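Local coordinates for protein CytC3 (Streptomyces, PDB 3GJA) that is a nonheme iron halogenase of the phytanoyl-CoA dioxygenase family, probably chlorinating an amino-acid-derived substrate during natural-product biosynthesis, at residues Val29-Arg40 / Glu79-Arg89. Residues are numbered along the deposited sequence; the frame is centred on the assembly and turned at random.
Sequences VKIFEPEEMTRR and EHIMRPEIVDR
Glu79 opens the contact by reaching across to Arg40. Its side chain runs out extended, CG opposite the backbone nitrogen (chi1 179°), and carries OE2 to 3.1 Å from Arg40 NH2, a salt bridge that meets the oxygen from above the carboxylate plane. The same OE2 takes a straighter bond from Arg83 NH2 at 2.8 Å, lying in that guanidinium's plane, so one oxygen joins two arginines. Arg40 NE is held in turn by Glu36.

His80 brings ND1 to the edge of the Phe32 ring, 3.6 Å from CE2; the rings meet rim to rim, and a water links ND1 to Arg40 NH1. Its NE2 is tied to Thr151.

At Arg83, the ring of Phe32 points its CE1 at the face of the guanidinium, 3.5 Å from Arg83 CZ, the two planes 59° apart, so this is no flat stack. Arg40 lies over a face of the same ring, toward its rim, so Phe32 meets one guanidinium on a face and the other at its rim. Arg83 NH1 turns to Glu85 OE2. Were Arg83 an alanine, Glu85 would probably lose this charged mate, Glu79 one of its two arginines, and a gap would open beside Phe32.

Further on, Ile86 CG1 packs tightly on Ile31 CD1 at 3.5 Å. Arg89 donates from NE to Glu85 O at 2.7 Å, which holds its guanidinium so that Val29 CB lies over one face.

The contact thus fastens the turn between edge strand 25-30 and helix 34-49 to the junction of helices 75-82 and 84-94. Beneath it runs the antiparallel sheet of the cupin-type barrel: Ile31 leans on Ala231 of the adjacent strand 230-235, while Ile86 reaches Val149 and Tyr260 on strands 147-152 and 253-262.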
ATOM      1  N   VAL A  29      -3.540   5.910 -12.522  1.00 39.43           N
ATOM      2  CA  VAL A  29      -4.010   4.692 -13.184  1.00 39.36           C
ATOM      3  C   VAL A  29      -5.388   4.436 -12.581  1.00 39.38           C
ATOM      4  O   VAL A  29      -5.568   4.523 -11.361  1.00 38.87           O
ATOM      5  CB  VAL A  29      -3.101   3.462 -12.923  1.00 38.61           C
ATOM      6  CG1 VAL A  29      -1.757   3.649 -13.608  1.00 38.80           C
ATOM      7  CG2 VAL A  29      -2.919   3.247 -11.435  1.00 39.11           C
ATOM      8  N   LYS A  30      -6.355   4.137 -13.438  1.00 38.24           N
ATOM      9  CA  LYS A  30      -7.715   3.916 -12.988  1.00 38.95           C
ATOM     10  C   LYS A  30      -7.966   2.536 -12.416  1.00 38.42           C
ATOM     11  O   LYS A  30      -7.717   1.523 -13.062  1.00 38.26           O
ATOM     12  CB  LYS A  30      -8.697   4.183 -14.128  1.00 39.80           C
ATOM     13  CG  LYS A  30     -10.158   4.083 -13.707  1.00 42.48           C
ATOM     14  CD  LYS A  30     -11.085   4.754 -14.709  1.00 43.21           C
ATOM     15  CE  LYS A  30     -11.013   4.104 -16.077  1.00 46.71           C
ATOM     16  NZ  LYS A  30     -11.869   4.834 -17.063  1.00 50.41           N
ATOM     17  N   ILE A  31      -8.464   2.511 -11.188  1.00 38.26           N
ATOM     18  CA  ILE A  31      -8.785   1.262 -10.520  1.00 38.80           C
ATOM     19  C   ILE A  31     -10.298   1.091 -10.605  1.00 39.61           C
ATOM     20  O   ILE A  31     -10.796   0.012 -10.900  1.00 41.24           O
ATOM     21  CB  ILE A  31      -8.358   1.301  -9.038  1.00 38.75           C
ATOM     22  CG1 ILE A  31      -6.861   1.636  -8.937  1.00 37.61           C
ATOM     23  CG2 ILE A  31      -8.701  -0.021  -8.363  1.00 37.88           C
ATOM     24  CD1 ILE A  31      -5.943   0.698  -9.698  1.00 35.90           C
ATOM     25  N   PHE A  32     -11.017   2.183 -10.357  1.00 40.15           N
ATOM     26  CA  PHE A  32     -12.477   2.206 -10.400  1.00 39.84           C
ATOM     27  C   PHE A  32     -12.940   3.541 -10.968  1.00 39.42           C
ATOM     28  O   PHE A  32     -12.196   4.522 -10.934  1.00 39.26           O
ATOM     29  CB  PHE A  32     -13.064   2.095  -8.993  1.00 39.59           C
ATOM     30  CG  PHE A  32     -12.964   0.736  -8.386  1.00 41.94           C
ATOM     31  CD1 PHE A  32     -13.617  -0.349  -8.964  1.00 41.61           C
ATOM     32  CD2 PHE A  32     -12.254   0.544  -7.206  1.00 41.28           C
ATOM     33  CE1 PHE A  32     -13.568  -1.606  -8.371  1.00 40.74           C
ATOM     34  CE2 PHE A  32     -12.200  -0.710  -6.606  1.00 41.86           C
ATOM     35  CZ  PHE A  32     -12.859  -1.788  -7.191  1.00 40.69           C
ATOM     36  N   GLU A  33     -14.165   3.579 -11.481  1.00 39.14           N
ATOM     37  CA  GLU A  33     -14.737   4.826 -11.977  1.00 39.68           C
ATOM     38  C   GLU A  33     -15.054   5.633 -10.716  1.00 38.83           C
ATOM     39  O   GLU A  33     -15.366   5.063  -9.666  1.00 39.09           O
ATOM     40  CB  GLU A  33     -16.030   4.565 -12.751  1.00 42.06           C
ATOM     41  CG  GLU A  33     -15.839   3.881 -14.102  1.00 45.32           C
ATOM     42  CD  GLU A  33     -15.016   4.719 -15.063  1.00 48.10           C
ATOM     43  OE1 GLU A  33     -15.265   5.940 -15.146  1.00 50.81           O
ATOM     44  OE2 GLU A  33     -14.127   4.161 -15.740  1.00 50.32           O
ATOM     45  N   PRO A  34     -14.988   6.966 -10.803  1.00 38.70           N
ATOM     46  CA  PRO A  34     -15.264   7.841  -9.659  1.00 39.25           C
ATOM     47  C   PRO A  34     -16.502   7.519  -8.813  1.00 41.70           C
ATOM     48  O   PRO A  34     -16.403   7.430  -7.586  1.00 42.93           O
ATOM     49  CB  PRO A  34     -15.349   9.223 -10.299  1.00 38.29           C
ATOM     50  CG  PRO A  34     -14.357   9.127 -11.415  1.00 38.55           C
ATOM     51  CD  PRO A  34     -14.655   7.760 -12.002  1.00 37.83           C
ATOM     52  N   GLU A  35     -17.659   7.343  -9.449  1.00 41.12           N
ATOM     53  CA  GLU A  35     -18.890   7.065  -8.708  1.00 42.31           C
ATOM     54  C   GLU A  35     -18.849   5.707  -8.031  1.00 40.94           C
ATOM     55  O   GLU A  35     -19.436   5.518  -6.966  1.00 40.61           O
ATOM     56  CB  GLU A  35     -20.107   7.119  -9.632  1.00 45.57           C
ATOM     57  CG  GLU A  35     -19.929   7.993 -10.848  1.00 52.77           C
ATOM     58  CD  GLU A  35     -18.985   7.375 -11.858  1.00 56.18           C
ATOM     59  OE1 GLU A  35     -19.293   6.277 -12.373  1.00 57.95           O
ATOM     60  OE2 GLU A  35     -17.931   7.984 -12.134  1.00 60.65           O
ATOM     61  N   GLU A  36     -18.165   4.763  -8.664  1.00 39.06           N
ATOM     62  CA  GLU A  36     -18.037   3.415  -8.129  1.00 38.90           C
ATOM     63  C   GLU A  36     -17.143   3.428  -6.890  1.00 37.74           C
ATOM     64  O   GLU A  36     -17.480   2.828  -5.875  1.00 38.68           O
ATOM     65  CB  GLU A  36     -17.460   2.481  -9.206  1.00 37.71           C
ATOM     66  CG  GLU A  36     -17.141   1.059  -8.743  1.00 38.28           C
ATOM     67  CD  GLU A  36     -18.308   0.380  -8.039  1.00 39.93           C
ATOM     68  OE1 GLU A  36     -19.468   0.769  -8.289  1.00 43.20           O
ATOM     69  OE2 GLU A  36     -18.067  -0.552  -7.246  1.00 39.52           O
ATOM     70  N   MET A  37     -16.010   4.122  -6.966  1.00 37.33           N
ATOM     71  CA  MET A  37     -15.108   4.190  -5.817  1.00 36.65           C
ATOM     72  C   MET A  37     -15.829   4.855  -4.657  1.00 35.44           C
ATOM     73  O   MET A  37     -15.718   4.414  -3.510  1.00 34.60           O
ATOM     74  CB  MET A  37     -13.852   5.004  -6.140  1.00 37.49           C
ATOM     75  CG  MET A  37     -12.821   5.022  -5.005  1.00 35.39           C
ATOM     76  SD  MET A  37     -11.944   3.442  -4.826  1.00 36.79           S
ATOM     77  CE  MET A  37     -12.851   2.658  -3.503  1.00 33.09           C
ATOM     78  N   THR A  38     -16.572   5.916  -4.965  1.00 34.34           N
ATOM     79  CA  THR A  38     -17.306   6.654  -3.944  1.00 34.37           C
ATOM     80  C   THR A  38     -18.327   5.750  -3.276  1.00 35.21           C
ATOM     81  O   THR A  38     -18.463   5.747  -2.050  1.00 36.76           O
ATOM     82  CB  THR A  38     -18.007   7.910  -4.544  1.00 35.06           C
ATOM     83  OG1 THR A  38     -17.019   8.903  -4.849  1.00 35.94           O
ATOM     84  CG2 THR A  38     -19.013   8.504  -3.561  1.00 29.67           C
ATOM     85  N   ARG A  39     -19.035   4.974  -4.087  1.00 36.09           N
ATOM     86  CA  ARG A  39     -20.040   4.051  -3.580  1.00 37.57           C
ATOM     87  C   ARG A  39     -19.402   3.095  -2.563  1.00 35.91           C
ATOM     88  O   ARG A  39     -19.957   2.858  -1.493  1.00 37.08           O
ATOM     89  CB  ARG A  39     -20.633   3.241  -4.734  1.00 39.88           C
ATOM     90  CG  ARG A  39     -22.079   2.829  -4.522  1.00 44.11           C
ATOM     91  CD  ARG A  39     -22.480   1.624  -5.378  1.00 46.81           C
ATOM     92  NE  ARG A  39     -22.127   0.365  -4.723  1.00 50.63           N
ATOM     93  CZ  ARG A  39     -21.096  -0.394  -5.066  1.00 49.04           C
ATOM     94  NH1 ARG A  39     -20.315  -0.031  -6.070  1.00 52.37           N
ATOM     95  NH2 ARG A  39     -20.833  -1.502  -4.394  1.00 49.58           N
ATOM     96  N   ARG A  40     -18.238   2.549  -2.913  1.00 34.59           N
ATOM     97  CA  ARG A  40     -17.515   1.613  -2.042  1.00 34.70           C
ATOM     98  C   ARG A  40     -17.032   2.282  -0.760  1.00 34.35           C
ATOM     99  O   ARG A  40     -17.212   1.757   0.338  1.00 34.43           O
ATOM    100  CB  ARG A  40     -16.308   1.029  -2.785  1.00 34.84           C
ATOM    101  CG  ARG A  40     -16.674   0.016  -3.843  1.00 37.46           C
ATOM    102  CD  ARG A  40     -15.532  -0.277  -4.796  1.00 40.59           C
ATOM    103  NE  ARG A  40     -15.909  -1.360  -5.701  1.00 46.09           N
ATOM    104  CZ  ARG A  40     -15.658  -2.646  -5.474  1.00 47.05           C
ATOM    105  NH1 ARG A  40     -15.012  -3.016  -4.374  1.00 45.76           N
ATOM    106  NH2 ARG A  40     -16.082  -3.565  -6.334  1.00 48.46           N
ATOM    107  N   GLU A  79     -11.349  -7.323  -1.489  1.00 33.94           N
ATOM    108  CA  GLU A  79     -11.458  -7.313  -2.938  1.00 34.36           C
ATOM    109  C   GLU A  79     -10.541  -6.261  -3.557  1.00 33.80           C
ATOM    110  O   GLU A  79      -9.923  -6.498  -4.596  1.00 33.55           O
ATOM    111  CB  GLU A  79     -12.898  -7.028  -3.357  1.00 33.77           C
ATOM    112  CG  GLU A  79     -13.078  -6.988  -4.859  1.00 36.41           C
ATOM    113  CD  GLU A  79     -14.431  -6.468  -5.272  1.00 37.22           C
ATOM    114  OE1 GLU A  79     -15.285  -6.266  -4.387  1.00 39.70           O
ATOM    115  OE2 GLU A  79     -14.641  -6.263  -6.484  1.00 38.63           O
ATOM    116  N   HIS A  80     -10.456  -5.094  -2.919  1.00 34.90           N
ATOM    117  CA  HIS A  80      -9.618  -4.017  -3.435  1.00 33.38           C
ATOM    118  C   HIS A  80      -8.178  -4.462  -3.670  1.00 33.06           C
ATOM    119  O   HIS A  80      -7.631  -4.238  -4.743  1.00 33.08           O
ATOM    120  CB  HIS A  80      -9.627  -2.815  -2.480  1.00 33.95           C
ATOM    121  CG  HIS A  80      -9.145  -1.543  -3.111  1.00 34.29           C
ATOM    122  ND1 HIS A  80      -9.978  -0.702  -3.818  1.00 35.43           N
ATOM    123  CD2 HIS A  80      -7.907  -0.999  -3.191  1.00 35.51           C
ATOM    124  CE1 HIS A  80      -9.274   0.302  -4.308  1.00 35.10           C
ATOM    125  NE2 HIS A  80      -8.013   0.146  -3.944  1.00 35.22           N
ATOM    126  N   ILE A  81      -7.561  -5.105  -2.681  1.00 34.46           N
ATOM    127  CA  ILE A  81      -6.168  -5.526  -2.847  1.00 35.39           C
ATOM    128  C   ILE A  81      -5.988  -6.657  -3.864  1.00 37.30           C
ATOM    129  O   ILE A  81      -4.879  -6.885  -4.351  1.00 37.54           O
ATOM    130  CB  ILE A  81      -5.517  -5.914  -1.474  1.00 35.61           C
ATOM    131  CG1 ILE A  81      -6.258  -7.085  -0.822  1.00 36.95           C
ATOM    132  CG2 ILE A  81      -5.541  -4.714  -0.533  1.00 32.11           C
ATOM    133  CD1 ILE A  81      -5.641  -8.437  -1.116  1.00 38.51           C
ATOM    134  N   MET A  82      -7.085  -7.335  -4.201  1.00 37.53           N
ATOM    135  CA  MET A  82      -7.071  -8.434  -5.172  1.00 38.30           C
ATOM    136  C   MET A  82      -7.355  -7.962  -6.602  1.00 38.90           C
ATOM    137  O   MET A  82      -7.163  -8.705  -7.562  1.00 37.66           O
ATOM    138  CB  MET A  82      -8.127  -9.487  -4.791  1.00 36.81           C
ATOM    139  CG  MET A  82      -7.796 -10.332  -3.560  1.00 36.17           C
ATOM    140  SD  MET A  82      -6.259 -11.273  -3.780  1.00 39.91           S
ATOM    141  CE  MET A  82      -6.834 -12.696  -4.745  1.00 38.42           C
ATOM    142  N   ARG A  83      -7.826  -6.728  -6.738  1.00 40.02           N
ATOM    143  CA  ARG A  83      -8.176  -6.171  -8.040  1.00 40.04           C
ATOM    144  C   ARG A  83      -7.173  -6.334  -9.180  1.00 41.11           C
ATOM    145  O   ARG A  83      -5.999  -5.983  -9.053  1.00 40.65           O
ATOM    146  CB  ARG A  83      -8.526  -4.690  -7.881  1.00 42.51           C
ATOM    147  CG  ARG A  83      -9.983  -4.462  -7.574  1.00 44.08           C
ATOM    148  CD  ARG A  83     -10.786  -4.635  -8.844  1.00 47.00           C
ATOM    149  NE  ARG A  83     -12.164  -5.002  -8.569  1.00 48.48           N
ATOM    150  CZ  ARG A  83     -13.147  -4.917  -9.458  1.00 48.19           C
ATOM    151  NH1 ARG A  83     -12.899  -4.473 -10.686  1.00 46.68           N
ATOM    152  NH2 ARG A  83     -14.378  -5.270  -9.113  1.00 48.99           N
ATOM    153  N   PRO A  84      -7.632  -6.884 -10.318  1.00 40.46           N
ATOM    154  CA  PRO A  84      -6.778  -7.091 -11.491  1.00 40.23           C
ATOM    155  C   PRO A  84      -6.154  -5.765 -11.920  1.00 40.54           C
ATOM    156  O   PRO A  84      -4.992  -5.713 -12.335  1.00 39.42           O
ATOM    157  CB  PRO A  84      -7.756  -7.624 -12.535  1.00 40.36           C
ATOM    158  CG  PRO A  84      -8.735  -8.388 -11.703  1.00 38.60           C
ATOM    159  CD  PRO A  84      -8.970  -7.466 -10.535  1.00 38.31           C
ATOM    160  N   GLU A  85      -6.944  -4.697 -11.817  1.00 39.40           N
ATOM    161  CA  GLU A  85      -6.485  -3.362 -12.181  1.00 38.97           C
ATOM    162  C   GLU A  85      -5.262  -2.968 -11.355  1.00 38.70           C
ATOM    163  O   GLU A  85      -4.461  -2.130 -11.772  1.00 38.39           O
ATOM    164  CB  GLU A  85      -7.611  -2.341 -11.996  1.00 38.69           C
ATOM    165  CG  GLU A  85      -8.805  -2.589 -12.912  1.00 41.51           C
ATOM    166  CD  GLU A  85      -9.835  -3.545 -12.323  1.00 41.51           C
ATOM    167  OE1 GLU A  85      -9.474  -4.417 -11.505  1.00 40.12           O
ATOM    168  OE2 GLU A  85     -11.017  -3.427 -12.691  1.00 44.85           O
ATOM    169  N   ILE A  86      -5.118  -3.570 -10.179  1.00 37.78           N
ATOM    170  CA  ILE A  86      -3.959  -3.290  -9.347  1.00 37.45           C
ATOM    171  C   ILE A  86      -2.907  -4.378  -9.531  1.00 38.09           C
ATOM    172  O   ILE A  86      -1.767  -4.098  -9.909  1.00 38.71           O
ATOM    173  CB  ILE A  86      -4.329  -3.208  -7.851  1.00 34.73           C
ATOM    174  CG1 ILE A  86      -5.131  -1.935  -7.576  1.00 35.66           C
ATOM    175  CG2 ILE A  86      -3.064  -3.206  -6.999  1.00 34.07           C
ATOM    176  CD1 ILE A  86      -5.566  -1.784  -6.119  1.00 32.16           C
ATOM    177  N   VAL A  87      -3.306  -5.620  -9.272  1.00 37.80           N
ATOM    178  CA  VAL A  87      -2.422  -6.776  -9.369  1.00 38.34           C
ATOM    179  C   VAL A  87      -1.727  -6.974 -10.717  1.00 39.12           C
ATOM    180  O   VAL A  87      -0.531  -7.253 -10.759  1.00 38.52           O
ATOM    181  CB  VAL A  87      -3.187  -8.061  -8.985  1.00 39.77           C
ATOM    182  CG1 VAL A  87      -2.336  -9.286  -9.271  1.00 40.50           C
ATOM    183  CG2 VAL A  87      -3.556  -8.008  -7.511  1.00 38.31           C
ATOM    184  N   ASP A  88      -2.452  -6.841 -11.822  1.00 39.25           N
ATOM    185  CA  ASP A  88      -1.801  -7.010 -13.117  1.00 41.43           C
ATOM    186  C   ASP A  88      -0.725  -5.945 -13.320  1.00 41.47           C
ATOM    187  O   ASP A  88       0.320  -6.211 -13.914  1.00 41.06           O
ATOM    188  CB  ASP A  88      -2.802  -6.921 -14.276  1.00 43.92           C
ATOM    189  CG  ASP A  88      -3.789  -8.075 -14.296  1.00 44.16           C
ATOM    190  OD1 ASP A  88      -3.516  -9.113 -13.657  1.00 42.89           O
ATOM    191  OD2 ASP A  88      -4.833  -7.937 -14.968  1.00 45.39           O
ATOM    192  N   ARG A  89      -0.982  -4.734 -12.832  1.00 42.34           N
ATOM    193  CA  ARG A  89      -0.014  -3.656 -12.994  1.00 41.90           C
ATOM    194  C   ARG A  89       1.197  -3.831 -12.088  1.00 41.02           C
ATOM    195  O   ARG A  89       2.330  -3.661 -12.534  1.00 40.95           O
ATOM    196  CB  ARG A  89      -0.683  -2.294 -12.775  1.00 42.92           C
ATOM    197  CG  ARG A  89      -1.497  -1.848 -13.991  1.00 45.96           C
ATOM    198  CD  ARG A  89      -2.030  -0.431 -13.880  1.00 44.71           C
ATOM    199  NE  ARG A  89      -3.457  -0.428 -13.603  1.00 49.64           N
ATOM    200  CZ  ARG A  89      -4.379   0.140 -14.375  1.00 46.51           C
ATOM    201  NH1 ARG A  89      -4.040   0.766 -15.488  1.00 46.51           N
ATOM    202  NH2 ARG A  89      -5.651   0.069 -14.029  1.00 48.24           N
TER
HETATM  203  O   HOH W   1     -12.975  -1.620  -3.118  1.00 42.62           O